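Local coordinates for phosphatidylinositol transfer protein SFH5 (Saccharomyces cerevisiae, PDB 6W32) that binds and transfers phosphatidylinositol, regulates PtdIns(4,5)P2 homeostasis at the plasma membrane, and carries a heme b in its Sec14-like fold, at residues V117-F122 against W135-Q140. Residues are numbered along the deposited sequence; the frame is centred on the assembly and turned at random.
Sequences VGILTF and WNLYGQ. With HEM (protoporphyrin IX containing Fe), chain D.
Ile-119 and Trp-135 form a hydrogen-bonded antiparallel pair in the hairpin at the edge of the CRAL-TRIO sheet: Ile-119 N reaches Trp-135 O at 2.9 Å, and Trp-135 N returns to Ile-119 O at 2.7 Å. Leu-137 N extends the ladder to Val-117 O.

Trp-135 CB packs on Ile-119 CB at 3.9 Å. CG, anti to the carbonyl carbon (chi1 -52°), and CD1 pass Ile-119 O. With chi2 at 64°, NE1 gives Thr-121 OG1 a longish 3.3 Å hydrogen bond, near the indole plane. Thr-121 suits the spot: its hydroxyl accepts while CG2 lies against NE1 and CD1. The ring also meets Tyr-268. Apolar bulk suits Ile-119, Trp-135 and Leu-137, which Leu-277 touches; compact, branched Val-117 fits its buried place, CG1 3.7 Å from Leu-137 CB and also against Gln-140 CB.

Gly-118 and Asn-136 are the non-hydrogen-bonded pair. Asn-136's polar side chain faces the heme pocket beside Arg-158 and His-183. An inverse gamma turn at Leu-137 then brings Tyr-138 to the heme, its ring under Asn-136 CB. The phenol OH donates to heme O1A at 2.6 Å, probably offsetting that propionate's charge; Arg-158 also hydrogen-bonds to the heme.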
# COMPACT_ATOMS: atom_id res chain seq x y z
N VAL A 117 -14.73 7.40 2.96
CA VAL A 117 -13.88 8.05 1.96
C VAL A 117 -12.71 7.16 1.57
O VAL A 117 -11.78 7.64 0.92
CB VAL A 117 -13.38 9.42 2.42
CG1 VAL A 117 -14.50 10.41 2.28
CG2 VAL A 117 -12.91 9.36 3.83
N GLY A 118 -12.75 5.88 1.94
CA GLY A 118 -11.86 4.86 1.43
C GLY A 118 -12.59 3.86 0.57
O GLY A 118 -13.46 3.14 1.05
N ILE A 119 -12.27 3.82 -0.72
CA ILE A 119 -12.90 2.94 -1.70
C ILE A 119 -11.83 2.04 -2.28
O ILE A 119 -10.72 2.49 -2.58
CB ILE A 119 -13.59 3.75 -2.83
CG1 ILE A 119 -14.73 4.59 -2.27
CG2 ILE A 119 -14.11 2.81 -3.90
CD1 ILE A 119 -15.54 3.86 -1.25
N LEU A 120 -12.18 0.77 -2.47
CA LEU A 120 -11.23 -0.24 -2.94
C LEU A 120 -11.87 -1.00 -4.09
O LEU A 120 -12.95 -1.57 -3.91
CB LEU A 120 -10.85 -1.17 -1.78
CG LEU A 120 -10.22 -2.49 -2.21
CD1 LEU A 120 -8.91 -2.23 -2.98
CD2 LEU A 120 -9.97 -3.37 -1.00
N THR A 121 -11.22 -1.00 -5.27
CA THR A 121 -11.80 -1.62 -6.46
C THR A 121 -10.79 -2.50 -7.18
O THR A 121 -9.59 -2.26 -7.14
CB THR A 121 -12.30 -0.58 -7.46
OG1 THR A 121 -11.18 -0.06 -8.19
CG2 THR A 121 -13.01 0.54 -6.76
N PHE A 122 -11.30 -3.50 -7.87
CA PHE A 122 -10.45 -4.43 -8.59
C PHE A 122 -11.09 -4.76 -9.93
O PHE A 122 -12.30 -4.99 -10.01
CB PHE A 122 -10.23 -5.72 -7.80
CG PHE A 122 -9.39 -6.72 -8.52
CD1 PHE A 122 -9.94 -7.86 -9.04
CD2 PHE A 122 -8.02 -6.52 -8.66
CE1 PHE A 122 -9.17 -8.79 -9.70
CE2 PHE A 122 -7.23 -7.45 -9.32
CZ PHE A 122 -7.81 -8.58 -9.83
N TRP A 135 -8.73 4.18 -3.33
CA TRP A 135 -9.18 5.53 -3.60
C TRP A 135 -9.44 6.23 -2.28
O TRP A 135 -10.17 5.72 -1.44
CB TRP A 135 -10.48 5.52 -4.42
CG TRP A 135 -10.54 4.72 -5.71
CD1 TRP A 135 -10.43 3.35 -5.87
CD2 TRP A 135 -10.83 5.25 -7.00
NE1 TRP A 135 -10.62 3.02 -7.21
CE2 TRP A 135 -10.86 4.18 -7.91
CE3 TRP A 135 -11.06 6.55 -7.47
CZ2 TRP A 135 -11.10 4.36 -9.27
CZ3 TRP A 135 -11.30 6.73 -8.80
CH2 TRP A 135 -11.32 5.64 -9.70
N ASN A 136 -8.88 7.42 -2.12
CA ASN A 136 -9.17 8.24 -0.96
C ASN A 136 -9.96 9.46 -1.41
O ASN A 136 -9.50 10.23 -2.25
CB ASN A 136 -7.88 8.66 -0.25
CG ASN A 136 -7.09 7.47 0.23
OD1 ASN A 136 -6.12 7.05 -0.42
ND2 ASN A 136 -7.52 6.90 1.34
N LEU A 137 -11.16 9.62 -0.87
CA LEU A 137 -12.00 10.74 -1.26
C LEU A 137 -11.75 11.90 -0.31
O LEU A 137 -12.66 12.44 0.32
CB LEU A 137 -13.47 10.33 -1.29
CG LEU A 137 -13.63 9.10 -2.17
CD1 LEU A 137 -15.04 8.62 -2.17
CD2 LEU A 137 -13.17 9.44 -3.57
N TYR A 138 -10.47 12.28 -0.23
CA TYR A 138 -10.05 13.24 0.77
C TYR A 138 -10.73 14.60 0.61
O TYR A 138 -10.97 15.29 1.60
CB TYR A 138 -8.53 13.38 0.74
CG TYR A 138 -7.78 12.23 1.38
CD1 TYR A 138 -8.35 11.46 2.38
CD2 TYR A 138 -6.49 11.93 0.99
CE1 TYR A 138 -7.64 10.40 2.96
CE2 TYR A 138 -5.78 10.89 1.58
CZ TYR A 138 -6.35 10.14 2.55
OH TYR A 138 -5.61 9.12 3.08
N GLY A 139 -11.09 14.98 -0.60
CA GLY A 139 -11.78 16.25 -0.79
C GLY A 139 -13.07 16.37 -0.01
O GLY A 139 -13.45 17.47 0.40
N GLN A 140 -13.75 15.25 0.23
CA GLN A 140 -14.93 15.22 1.08
C GLN A 140 -14.66 15.61 2.54
O GLN A 140 -15.61 15.95 3.25
CB GLN A 140 -15.55 13.82 1.01
CG GLN A 140 -16.14 13.56 -0.34
CD GLN A 140 -16.85 12.24 -0.45
OE1 GLN A 140 -17.54 11.79 0.48
NE2 GLN A 140 -16.69 11.60 -1.59
CHA HEM D . -0.24 12.52 0.26
CHB HEM D . -4.12 14.04 2.63
CHC HEM D . -4.41 17.84 -0.35
CHD HEM D . -0.78 16.02 -3.05
C1A HEM D . -1.28 12.61 1.15
C2A HEM D . -1.47 11.70 2.24
C3A HEM D . -2.54 12.13 2.95
C4A HEM D . -3.04 13.31 2.27
CMA HEM D . -3.22 11.54 4.21
CAA HEM D . -0.46 10.57 2.45
CBA HEM D . -0.88 9.15 2.12
CGA HEM D . -2.19 8.96 1.46
O1A HEM D . -3.18 9.14 2.24
O2A HEM D . -2.16 7.97 0.66
C1B HEM D . -4.50 15.23 2.07
C2B HEM D . -5.57 16.06 2.56
C3B HEM D . -5.66 17.11 1.75
C4B HEM D . -4.64 16.98 0.71
CMB HEM D . -6.42 15.71 3.80
CAB HEM D . -6.68 18.27 1.86
CBB HEM D . -6.30 19.53 1.86
C1C HEM D . -3.48 17.71 -1.37
C2C HEM D . -3.22 18.61 -2.51
C3C HEM D . -2.21 18.10 -3.25
C4C HEM D . -1.79 16.86 -2.62
CMC HEM D . -3.99 19.92 -2.84
CAC HEM D . -1.61 18.69 -4.56
CBC HEM D . -1.32 17.91 -5.62
C1D HEM D . -0.25 14.94 -2.39
C2D HEM D . 0.93 14.19 -2.77
C3D HEM D . 1.08 13.12 -1.69
C4D HEM D . -0.01 13.32 -0.80
CMD HEM D . 1.85 14.39 -3.97
CAD HEM D . 2.10 11.98 -1.53
CBD HEM D . 1.36 10.68 -1.85
CGD HEM D . 2.35 9.55 -1.82
O1D HEM D . 1.91 8.35 -1.91
O2D HEM D . 3.54 9.83 -1.45
NA HEM D . -2.24 13.59 1.19
NB HEM D . -3.96 15.82 0.95
NC HEM D . -2.58 16.71 -1.50
ND HEM D . -0.77 14.40 -1.20
FE HEM D . -2.46 15.07 -0.20